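Local coordinates for protein insect group II chitinase (Ostrinia furnacalis, PDB 5Y2C) that probably hydrolyses chitin as a family 18 glycoside hydrolase, seen here as an engineered mutant of its second catalytic domain holding a chitin oligosaccharide, at residues Val6-Asn11 / Met341-Asp346; Ile35-Ala40 / Val76-Gly81; Leu120-Leu125 / Met161-Ala166. All coordinates share one frame; numbering follows the deposited sequence.

Contact 1: Val6-Asn11 / Met341-Asp346; sequences VCYYTN and MAWSLD. With NAG (2-acetamido-2-deoxy-beta-D-glucopyranose), chain C; NAG (2-acetamido-2-deoxy-beta-D-glucopyranose), chain B.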
loop_
_atom_site.group_PDB
_atom_site.type_symbol
_atom_site.label_atom_id
_atom_site.label_comp_id
_atom_site.label_asym_id
_atom_site.label_seq_id
_atom_site.Cartn_x
_atom_site.Cartn_y
_atom_site.Cartn_z
ATOM N N VAL A 6 -1.746 1.914 -9.663
ATOM C CA VAL A 6 -2.492 2.625 -8.628
ATOM C C VAL A 6 -1.490 3.229 -7.650
ATOM O O VAL A 6 -0.751 2.504 -6.977
ATOM C CB VAL A 6 -3.474 1.685 -7.901
ATOM C CG1 VAL A 6 -4.205 2.412 -6.787
ATOM C CG2 VAL A 6 -4.480 1.047 -8.875
ATOM N N CYS A 7 -1.458 4.555 -7.577
ATOM C CA CYS A 7 -0.493 5.280 -6.765
ATOM C C CYS A 7 -1.177 5.830 -5.535
ATOM O O CYS A 7 -2.186 6.533 -5.652
ATOM C CB CYS A 7 0.122 6.440 -7.541
ATOM S SG CYS A 7 0.974 6.019 -9.067
ATOM N N TYR A 8 -0.617 5.542 -4.362
ATOM C CA TYR A 8 -1.112 6.128 -3.129
ATOM C C TYR A 8 -0.348 7.421 -2.870
ATOM O O TYR A 8 0.889 7.425 -2.818
ATOM C CB TYR A 8 -0.972 5.138 -1.978
ATOM C CG TYR A 8 -2.114 4.150 -1.963
ATOM C CD1 TYR A 8 -2.047 2.966 -2.685
ATOM C CD2 TYR A 8 -3.287 4.425 -1.268
ATOM C CE1 TYR A 8 -3.100 2.071 -2.680
ATOM C CE2 TYR A 8 -4.334 3.544 -1.266
ATOM C CZ TYR A 8 -4.239 2.372 -1.968
ATOM O OH TYR A 8 -5.295 1.501 -1.957
ATOM N N TYR A 9 -1.087 8.522 -2.776
ATOM C CA TYR A 9 -0.575 9.812 -2.351
ATOM C C TYR A 9 -0.982 9.974 -0.890
ATOM O O TYR A 9 -2.129 9.673 -0.532
ATOM C CB TYR A 9 -1.142 10.944 -3.217
ATOM C CG TYR A 9 -1.003 12.319 -2.589
ATOM C CD1 TYR A 9 0.140 13.096 -2.806
ATOM C CD2 TYR A 9 -1.997 12.830 -1.758
ATOM C CE1 TYR A 9 0.279 14.338 -2.213
ATOM C CE2 TYR A 9 -1.863 14.061 -1.158
ATOM C CZ TYR A 9 -0.728 14.811 -1.388
ATOM O OH TYR A 9 -0.612 16.050 -0.794
ATOM N N THR A 10 -0.041 10.396 -0.037
ATOM C CA THR A 10 -0.315 10.544 1.390
ATOM C C THR A 10 -0.234 12.012 1.774
ATOM O O THR A 10 0.803 12.656 1.571
ATOM C CB THR A 10 0.636 9.700 2.257
ATOM O OG1 THR A 10 1.981 10.195 2.189
ATOM C CG2 THR A 10 0.622 8.266 1.811
ATOM N N ASN A 11 -1.312 12.532 2.368
ATOM C CA ASN A 11 -1.336 13.958 2.674
ATOM C C ASN A 11 -0.322 14.335 3.757
ATOM O O ASN A 11 0.216 15.448 3.718
ATOM C CB ASN A 11 -2.752 14.410 3.054
ATOM C CG ASN A 11 -3.336 13.643 4.224
ATOM O OD1 ASN A 11 -2.776 12.656 4.683
ATOM N ND2 ASN A 11 -4.493 14.088 4.689
ATOM N N MET A 341 0.210 -1.687 -7.523
ATOM C CA MET A 341 -0.101 -0.626 -6.586
ATOM C C MET A 341 1.185 -0.198 -5.879
ATOM O O MET A 341 2.049 -1.037 -5.584
ATOM C CB MET A 341 -1.163 -1.121 -5.579
ATOM C CG MET A 341 -1.476 -0.164 -4.478
ATOM S SD MET A 341 -0.463 -0.427 -3.020
ATOM C CE MET A 341 -1.437 -1.586 -2.061
ATOM N N ALA A 342 1.319 1.103 -5.617
ATOM C CA ALA A 342 2.510 1.657 -4.982
ATOM C C ALA A 342 2.128 2.340 -3.672
ATOM O O ALA A 342 1.362 3.318 -3.661
ATOM C CB ALA A 342 3.227 2.651 -5.893
ATOM N N TRP A 343 2.688 1.843 -2.577
ATOM C CA TRP A 343 2.646 2.525 -1.296
ATOM C C TRP A 343 4.082 2.891 -0.941
ATOM O O TRP A 343 4.864 2.019 -0.542
ATOM C CB TRP A 343 2.024 1.647 -0.198
ATOM C CG TRP A 343 1.962 2.439 1.057
ATOM C CD1 TRP A 343 2.964 2.623 1.957
ATOM C CD2 TRP A 343 0.889 3.274 1.478
ATOM N NE1 TRP A 343 2.566 3.476 2.942
ATOM C CE2 TRP A 343 1.291 3.894 2.670
ATOM C CE3 TRP A 343 -0.386 3.532 0.979
ATOM C CZ2 TRP A 343 0.464 4.758 3.370
ATOM C CZ3 TRP A 343 -1.199 4.392 1.679
ATOM C CH2 TRP A 343 -0.770 4.996 2.857
ATOM N N SER A 344 4.439 4.163 -1.052
ATOM C CA SER A 344 3.609 5.240 -1.578
ATOM C C SER A 344 4.493 6.184 -2.390
ATOM O O SER A 344 5.730 6.070 -2.346
ATOM C CB SER A 344 2.944 5.992 -0.438
ATOM O OG SER A 344 3.922 6.602 0.383
ATOM N N LEU A 345 3.873 7.136 -3.099
ATOM C CA LEU A 345 4.614 8.012 -4.011
ATOM C C LEU A 345 5.798 8.699 -3.332
ATOM O O LEU A 345 6.871 8.841 -3.930
ATOM C CB LEU A 345 3.679 9.067 -4.597
ATOM C CG LEU A 345 2.573 8.603 -5.546
ATOM C CD1 LEU A 345 1.719 9.787 -6.007
ATOM C CD2 LEU A 345 3.176 7.859 -6.736
ATOM N N ASP A 346 5.611 9.154 -2.094
ATOM C CA ASP A 346 6.587 9.946 -1.357
ATOM C C ASP A 346 7.739 9.137 -0.767
ATOM O O ASP A 346 8.682 9.736 -0.237
ATOM C CB ASP A 346 5.891 10.681 -0.218
ATOM C CG ASP A 346 5.117 9.747 0.649
ATOM O OD1 ASP A 346 3.955 9.443 0.319
ATOM O OD2 ASP A 346 5.702 9.250 1.620
HETATM C C1 NAG C . -1.131 -0.388 4.967
HETATM C C2 NAG C . -1.933 0.889 4.849
HETATM C C3 NAG C . -1.193 2.122 5.357
HETATM C C4 NAG C . 0.234 1.916 5.836
HETATM C C5 NAG C . 0.891 1.048 4.782
HETATM C C6 NAG C . 2.303 0.648 5.078
HETATM C C7 NAG C . -3.605 1.128 3.143
HETATM C C8 NAG C . -3.807 1.327 1.701
HETATM N N2 NAG C . -2.374 1.140 3.513
HETATM O O3 NAG C . -1.973 2.689 6.360
HETATM O O4 NAG C . 0.891 3.112 5.966
HETATM O O5 NAG C . 0.154 -0.133 4.523
HETATM O O6 NAG C . 2.419 0.116 6.346
HETATM O O7 NAG C . -4.502 0.994 3.873
HETATM C C1 NAG B . 1.006 3.515 7.272
HETATM C C2 NAG B . 2.237 4.340 7.438
HETATM C C3 NAG B . 2.238 4.979 8.815
HETATM C C4 NAG B . 0.963 5.772 9.014
HETATM C C5 NAG B . -0.235 4.898 8.715
HETATM C C6 NAG B . -1.535 5.655 8.752
HETATM C C7 NAG B . 4.157 3.780 6.186
HETATM C C8 NAG B . 5.294 2.853 6.082
HETATM N N2 NAG B . 3.440 3.636 7.232
HETATM O O3 NAG B . 3.336 5.792 8.884
HETATM O O4 NAG B . 0.843 6.284 10.300
HETATM O O5 NAG B . -0.006 4.433 7.422
HETATM O O6 NAG B . -2.649 4.802 8.822
HETATM O O7 NAG B . 3.941 4.582 5.367
HETATM O O HOH W 1 3.660 8.977 3.488
HETATM O O HOH W 2 2.314 10.973 -1.720
#
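The TIM barrel of a family 18 chitinase closes where its first strand, holding Val6-Asn11, runs parallel to its last, holding Met341-Asp346, and it closes directly beneath the sugar. Three backbone bonds sew the seam: Ala342 N to Val6 O, Tyr8 N to Ala342 O, and Leu345 N to Tyr8 O, the last almost straight at 178°. The peptide joining Trp343 to Ser344 is cis, and after it the chain leaves the strand. The side chain of Trp343 departs anti to its own nitrogen (chi1 -177°), which lays the indole beneath the N-acetylglucosamine of chain C, whose C5 stands 3.4 Å above the plane, toward the rim. The opposite face has Ser344 CB against it. At the indole edge, Trp343 NE1 donates in the ring plane to the acetamide O7 of the next sugar, chain B, at 3.0 Å. Tyr8 packs obliquely behind the indole, its CB 3.4 Å from Trp343 CE3. Met341 meets the rim of the phenol, with its CG 3.3 Å from Tyr8 CE1 and its sulfur placed obliquely in a Met-aromatic contact; the phenol's hydroxyl bonds to Asp121. Farther along, Ser344 OG donates to Asp346 OD1 at 2.8 Å, approaching from above the carboxylate plane, while a water links that same oxygen to Thr10 N. The other carboxylate oxygen of Asp346 has a salt bridge to Arg16. A leucine in place of Trp343 would probably leave the chain C sugar without its flat floor and the acetamide O7 of chain B without this donor. A tryptophan lying under a sugar after the last barrel strand, followed by a cis peptide, is characteristic of the -1 subsite of family 18 chitinases.

Contact 2: Ile35-Ala40 / Val76-Gly81; sequences IIYAFA and VLLGLG. With NAG (2-acetamido-2-deoxy-beta-D-glucopyranose), chain C.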
loop_
_atom_site.group_PDB
_atom_site.type_symbol
_atom_site.label_atom_id
_atom_site.label_comp_id
_atom_site.label_asym_id
_atom_site.label_seq_id
_atom_site.Cartn_x
_atom_site.Cartn_y
_atom_site.Cartn_z
ATOM N N ILE A 35 -4.770 7.595 -8.897
ATOM C CA ILE A 35 -4.184 8.129 -7.677
ATOM C C ILE A 35 -5.198 7.934 -6.559
ATOM O O ILE A 35 -6.389 8.205 -6.743
ATOM C CB ILE A 35 -3.804 9.614 -7.827
ATOM C CG1 ILE A 35 -2.677 9.776 -8.837
ATOM C CG2 ILE A 35 -3.354 10.168 -6.503
ATOM C CD1 ILE A 35 -2.541 11.186 -9.367
ATOM N N ILE A 36 -4.739 7.410 -5.431
ATOM C CA ILE A 36 -5.560 7.280 -4.239
ATOM C C ILE A 36 -5.047 8.291 -3.219
ATOM O O ILE A 36 -3.871 8.258 -2.837
ATOM C CB ILE A 36 -5.514 5.871 -3.641
ATOM C CG1 ILE A 36 -5.803 4.792 -4.696
ATOM C CG2 ILE A 36 -6.510 5.804 -2.492
ATOM C CD1 ILE A 36 -7.067 4.994 -5.486
ATOM N N TYR A 37 -5.940 9.164 -2.756
ATOM C CA TYR A 37 -5.620 10.189 -1.766
ATOM C C TYR A 37 -5.801 9.600 -0.369
ATOM O O TYR A 37 -6.932 9.380 0.083
ATOM C CB TYR A 37 -6.519 11.404 -1.980
ATOM C CG TYR A 37 -6.118 12.649 -1.232
ATOM C CD1 TYR A 37 -6.199 12.705 0.156
ATOM C CD2 TYR A 37 -5.724 13.790 -1.915
ATOM C CE1 TYR A 37 -5.844 13.844 0.848
ATOM C CE2 TYR A 37 -5.375 14.938 -1.239
ATOM C CZ TYR A 37 -5.433 14.962 0.141
ATOM O OH TYR A 37 -5.084 16.118 0.801
ATOM N N ALA A 38 -4.695 9.359 0.324
ATOM C CA ALA A 38 -4.725 8.761 1.657
ATOM C C ALA A 38 -4.404 9.810 2.721
ATOM O O ALA A 38 -3.455 10.588 2.557
ATOM C CB ALA A 38 -3.734 7.591 1.745
ATOM N N PHE A 39 -5.211 9.868 3.785
ATOM C CA PHE A 39 -6.451 9.098 3.946
ATOM C C PHE A 39 -7.538 10.067 4.387
ATOM O O PHE A 39 -7.228 11.097 4.995
ATOM C CB PHE A 39 -6.342 8.004 5.031
ATOM C CG PHE A 39 -5.571 6.784 4.621
ATOM C CD1 PHE A 39 -6.084 5.911 3.671
ATOM C CD2 PHE A 39 -4.355 6.474 5.232
ATOM C CE1 PHE A 39 -5.383 4.784 3.287
ATOM C CE2 PHE A 39 -3.644 5.327 4.864
ATOM C CZ PHE A 39 -4.162 4.486 3.883
ATOM N N ALA A 40 -8.800 9.728 4.129
ATOM C CA ALA A 40 -9.904 10.283 4.902
ATOM C C ALA A 40 -10.279 9.282 5.994
ATOM O O ALA A 40 -9.811 8.139 6.011
ATOM C CB ALA A 40 -11.117 10.624 4.021
ATOM N N VAL A 76 -8.822 9.779 -10.000
ATOM C CA VAL A 76 -8.429 10.178 -8.653
ATOM C C VAL A 76 -9.524 9.775 -7.682
ATOM O O VAL A 76 -10.666 10.241 -7.798
ATOM C CB VAL A 76 -8.142 11.684 -8.576
ATOM C CG1 VAL A 76 -7.633 12.104 -7.176
ATOM C CG2 VAL A 76 -7.109 12.060 -9.637
ATOM N N LEU A 77 -9.170 8.925 -6.717
ATOM C CA LEU A 77 -10.088 8.413 -5.709
ATOM C C LEU A 77 -9.622 8.853 -4.325
ATOM O O LEU A 77 -8.448 9.181 -4.108
ATOM C CB LEU A 77 -10.193 6.882 -5.767
ATOM C CG LEU A 77 -10.963 6.199 -6.916
ATOM C CD1 LEU A 77 -10.207 6.325 -8.213
ATOM C CD2 LEU A 77 -11.215 4.725 -6.618
ATOM N N LEU A 78 -10.563 8.860 -3.391
ATOM C CA LEU A 78 -10.289 9.132 -1.993
ATOM C C LEU A 78 -10.175 7.811 -1.246
ATOM O O LEU A 78 -11.050 6.948 -1.374
ATOM C CB LEU A 78 -11.402 9.997 -1.395
ATOM C CG LEU A 78 -11.316 10.278 0.102
ATOM C CD1 LEU A 78 -10.057 11.074 0.428
ATOM C CD2 LEU A 78 -12.572 11.002 0.582
ATOM N N GLY A 79 -9.085 7.639 -0.503
ATOM C CA GLY A 79 -8.912 6.467 0.344
ATOM C C GLY A 79 -9.474 6.720 1.729
ATOM O O GLY A 79 -9.195 7.751 2.341
ATOM N N LEU A 80 -10.300 5.792 2.207
ATOM C CA LEU A 80 -10.975 5.938 3.494
ATOM C C LEU A 80 -10.417 4.907 4.461
ATOM O O LEU A 80 -10.528 3.698 4.215
ATOM C CB LEU A 80 -12.492 5.774 3.369
ATOM C CG LEU A 80 -13.287 5.688 4.688
ATOM C CD1 LEU A 80 -13.299 7.039 5.439
ATOM C CD2 LEU A 80 -14.712 5.195 4.457
ATOM N N GLY A 81 -9.806 5.384 5.546
ATOM C CA GLY A 81 -9.345 4.485 6.574
ATOM C C GLY A 81 -7.843 4.503 6.761
ATOM O O GLY A 81 -7.276 5.485 7.249
HETATM C C1 NAG C . -1.131 -0.388 4.967
HETATM C C2 NAG C . -1.933 0.889 4.849
HETATM C C3 NAG C . -1.193 2.122 5.357
HETATM C C4 NAG C . 0.234 1.916 5.836
HETATM C C5 NAG C . 0.891 1.048 4.782
HETATM C C6 NAG C . 2.303 0.648 5.078
HETATM C C7 NAG C . -3.605 1.128 3.143
HETATM C C8 NAG C . -3.807 1.327 1.701
HETATM N N2 NAG C . -2.374 1.140 3.513
HETATM O O3 NAG C . -1.973 2.689 6.360
HETATM O O4 NAG C . 0.891 3.112 5.966
HETATM O O5 NAG C . 0.154 -0.133 4.523
HETATM O O6 NAG C . 2.419 0.116 6.346
HETATM O O7 NAG C . -4.502 0.994 3.873
#
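Phe39 and Gly81 meet where two neighbouring parallel strands of the barrel reach the sugar. Gly81 O lies over one face of the phenyl ring, 3.4 Å from Phe39 CG, while the methyl of Ala38 covers the centre of the opposite face. At its far end the ring touches the chain C sugar: Phe39 CZ comes within 3.5 Å of the acetamide carbon C7, and the acetamide methyl C8 lies at the ring's edge. Beyond this first shell the backbone sets the position. The peptide from Ala38 to Phe39 is cis, and a beta bulge here lets Ala40 N, one residue late, donate to Gly79 O at 2.7 Å. Gly81 N then donates to Ala40 O at 2.8 Å. Glycine suits both places: a side-chain carbon on Gly79 would probably crowd Ile36 CG2, and the backbone angles of Gly81 (phi 117°) would press one against the preceding carbonyl oxygen. Farther out, Leu78, whose CG extends anti to its nitrogen (chi1 175°), straddles the methyl of Ala40, with its CD1 and CD2 each 3.8 Å from Ala40 CB. Tyr37 turns its hydroxyl to Asp57. The chemistry thus divides: backbone hydrogen bonds hold the strands together through the bulge, whereas the phenyl ring, having no polar atom, meets the acetamide through van der Waals contact and shape.

Contact 3: Leu120-Leu125 / Met161-Ala166; sequences LDLDWL and MLLSAA. With NAG (2-acetamido-2-deoxy-beta-D-glucopyranose), chain C.
Asp121 and Ser164 face each other on adjacent parallel strands of the TIM barrel, joined by helix 141-157 in a beta-alpha-beta unit, and Asp121 belongs to the DxxDxDxE signature of family 18 enzymes. Its side chain leaves anti to the backbone nitrogen (chi1 176°) and leans toward the second strand. Asp121 CB already meets Ser164 OG at 3.1 Å, and CG passes the same hydroxyl slightly farther off. Asp121 OD1 then accepts the proton of Ser164 OG in a short 2.6 Å bond, met on its anti side and 24° out of the carboxylate plane. The nearby Ala165 N is badly angled for a bond to OD1. The other tip, OD2, turns toward the sugar side, where it has Tyr8 OH as partner, and Asp123 OD1 lies only 2.7 Å from Asp121 OD2. Thus Ser164 fixes one end of the carboxylate and Tyr8 the other, consistent with the serine being a second-shell residue that holds Asp121 beside Asp123. Underneath, the backbones form a regular ladder, in which Leu122 N donates to Ser164 O and Ala166 N donates to Leu122 O. On the helix-facing side, Leu122 CB touches Ala165 CB at 4.2 Å, and the leucine also packs on Phe145 and Val149 of helix 141-157. Leu125 stands at the signature's glutamate position, consistent with its being the engineered glutamate-to-leucine change; its CD1 now offers a hydrocarbon surface 3.8 Å from the acetamide O7 of the chain C sugar. Close by, the methyl of Ala166 lies beside both acid and substrate: Ala166 CB is 3.1 Å from Asp123 OD1 and 3.7 Å from the acetamide methyl C8.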
loop_
_atom_site.group_PDB
_atom_site.type_symbol
_atom_site.label_atom_id
_atom_site.label_comp_id
_atom_site.label_asym_id
_atom_site.label_seq_id
_atom_site.Cartn_x
_atom_site.Cartn_y
_atom_site.Cartn_z
ATOM N N LEU A 120 -14.063 6.081 -4.536
ATOM C CA LEU A 120 -13.706 5.777 -3.156
ATOM C C LEU A 120 -12.939 4.470 -3.108
ATOM O O LEU A 120 -13.316 3.483 -3.745
ATOM C CB LEU A 120 -14.957 5.668 -2.258
ATOM C CG LEU A 120 -14.778 5.259 -0.784
ATOM C CD1 LEU A 120 -14.202 6.417 0.038
ATOM C CD2 LEU A 120 -16.107 4.810 -0.204
ATOM N N ASP A 121 -11.860 4.451 -2.341
ATOM C CA ASP A 121 -11.098 3.224 -2.114
ATOM C C ASP A 121 -11.191 2.892 -0.639
ATOM O O ASP A 121 -10.795 3.703 0.216
ATOM C CB ASP A 121 -9.664 3.390 -2.620
ATOM C CG ASP A 121 -8.766 2.209 -2.339
ATOM O OD1 ASP A 121 -8.966 1.170 -3.017
ATOM O OD2 ASP A 121 -7.771 2.386 -1.591
ATOM N N LEU A 122 -11.774 1.733 -0.340
ATOM C CA LEU A 122 -12.055 1.346 1.039
ATOM C C LEU A 122 -10.803 0.742 1.646
ATOM O O LEU A 122 -10.328 -0.298 1.173
ATOM C CB LEU A 122 -13.222 0.366 1.089
ATOM C CG LEU A 122 -14.596 0.907 0.655
ATOM C CD1 LEU A 122 -15.560 -0.244 0.434
ATOM C CD2 LEU A 122 -15.163 1.882 1.684
ATOM N N ASP A 123 -10.314 1.361 2.723
ATOM C CA ASP A 123 -9.107 0.916 3.410
ATOM C C ASP A 123 -9.389 0.637 4.878
ATOM O O ASP A 123 -8.728 1.192 5.770
ATOM C CB ASP A 123 -7.995 1.960 3.264
ATOM C CG ASP A 123 -7.827 2.414 1.830
ATOM O OD1 ASP A 123 -7.764 1.526 0.961
ATOM O OD2 ASP A 123 -7.766 3.639 1.565
ATOM N N TRP A 124 -10.373 -0.218 5.142
ATOM C CA TRP A 124 -10.653 -0.671 6.500
ATOM C C TRP A 124 -9.774 -1.873 6.796
ATOM O O TRP A 124 -9.905 -2.912 6.142
ATOM C CB TRP A 124 -12.133 -1.010 6.671
ATOM C CG TRP A 124 -12.486 -1.617 7.986
ATOM C CD1 TRP A 124 -11.771 -1.549 9.149
ATOM C CD2 TRP A 124 -13.639 -2.417 8.273
ATOM N NE1 TRP A 124 -12.407 -2.252 10.140
ATOM C CE2 TRP A 124 -13.556 -2.798 9.629
ATOM C CE3 TRP A 124 -14.735 -2.848 7.517
ATOM C CZ2 TRP A 124 -14.534 -3.574 10.242
ATOM C CZ3 TRP A 124 -15.694 -3.621 8.124
ATOM C CH2 TRP A 124 -15.591 -3.976 9.472
ATOM N N LEU A 125 -8.872 -1.731 7.762
ATOM C CA LEU A 125 -7.891 -2.772 8.084
ATOM C C LEU A 125 -8.179 -3.309 9.485
ATOM O O LEU A 125 -7.674 -2.779 10.475
ATOM C CB LEU A 125 -6.446 -2.259 7.988
ATOM C CG LEU A 125 -5.949 -1.455 6.785
ATOM C CD1 LEU A 125 -4.434 -1.525 6.725
ATOM C CD2 LEU A 125 -6.558 -1.941 5.482
ATOM N N MET A 161 -18.831 6.619 -10.799
ATOM C CA MET A 161 -17.697 6.668 -9.898
ATOM C C MET A 161 -17.097 5.283 -9.716
ATOM O O MET A 161 -17.774 4.261 -9.870
ATOM C CB MET A 161 -18.106 7.265 -8.549
ATOM C CG MET A 161 -18.528 8.716 -8.662
ATOM S SD MET A 161 -18.722 9.444 -7.038
ATOM C CE MET A 161 -20.128 8.493 -6.490
ATOM N N LEU A 162 -15.811 5.264 -9.373
ATOM C CA LEU A 162 -15.080 4.024 -9.201
ATOM C C LEU A 162 -15.091 3.608 -7.736
ATOM O O LEU A 162 -15.181 4.442 -6.829
ATOM C CB LEU A 162 -13.645 4.182 -9.707
ATOM C CG LEU A 162 -13.543 4.544 -11.198
ATOM C CD1 LEU A 162 -12.111 4.927 -11.543
ATOM C CD2 LEU A 162 -14.037 3.393 -12.089
ATOM N N LEU A 163 -15.014 2.303 -7.509
ATOM C CA LEU A 163 -15.021 1.754 -6.162
ATOM C C LEU A 163 -13.980 0.657 -6.086
ATOM O O LEU A 163 -14.006 -0.283 -6.886
ATOM C CB LEU A 163 -16.411 1.215 -5.785
ATOM C CG LEU A 163 -16.518 0.591 -4.395
ATOM C CD1 LEU A 163 -16.338 1.701 -3.363
ATOM C CD2 LEU A 163 -17.855 -0.137 -4.202
ATOM N N SER A 164 -13.062 0.787 -5.141
ATOM C CA SER A 164 -11.993 -0.171 -4.964
ATOM C C SER A 164 -11.767 -0.386 -3.477
ATOM O O SER A 164 -12.352 0.303 -2.635
ATOM C CB SER A 164 -10.731 0.349 -5.635
ATOM O OG SER A 164 -10.414 1.601 -5.076
ATOM N N ALA A 165 -10.858 -1.304 -3.157
ATOM C CA ALA A 165 -10.576 -1.629 -1.768
ATOM C C ALA A 165 -9.153 -2.147 -1.666
ATOM O O ALA A 165 -8.700 -2.900 -2.533
ATOM C CB ALA A 165 -11.561 -2.672 -1.219
ATOM N N ALA A 166 -8.453 -1.717 -0.608
ATOM C CA ALA A 166 -7.148 -2.246 -0.225
ATOM C C ALA A 166 -7.357 -3.325 0.829
ATOM O O ALA A 166 -8.064 -3.107 1.816
ATOM C CB ALA A 166 -6.254 -1.133 0.328
HETATM C C1 NAG C . -1.131 -0.388 4.967
HETATM C C2 NAG C . -1.933 0.889 4.849
HETATM C C3 NAG C . -1.193 2.122 5.357
HETATM C C4 NAG C . 0.234 1.916 5.836
HETATM C C5 NAG C . 0.891 1.048 4.782
HETATM C C6 NAG C . 2.303 0.648 5.078
HETATM C C7 NAG C . -3.605 1.128 3.143
HETATM C C8 NAG C . -3.807 1.327 1.701
HETATM N N2 NAG C . -2.374 1.140 3.513
HETATM O O3 NAG C . -1.973 2.689 6.360
HETATM O O4 NAG C . 0.891 3.112 5.966
HETATM O O5 NAG C . 0.154 -0.133 4.523
HETATM O O6 NAG C . 2.419 0.116 6.346
HETATM O O7 NAG C . -4.502 0.994 3.873
HETATM O O HOH W 3 -9.404 -4.164 3.872
#

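How the contacts relate
All three contacts are parallel strand pairs of one TIM barrel, sampled around its wall. Contact 2 joins the second and third barrel strands, contact 3 the fourth and fifth, and contact 1 brings the last strand back to the first. Along the chain contacts 2 and 3 therefore follow in series, both nested within the long excursion that contact 1 closes. The centre of contact 2 lies about 9 Å from that of contact 1 and about 8 Å from that of contact 3, while the centres of contacts 1 and 3 are about 14 Å apart. Neighbouring strands link them through probable backbone bonds, such as Cys7 O to Ile36 N and Leu80 O to Asp123 N. Each reaches the chain C sugar, so distant sequence segments build one substrate site.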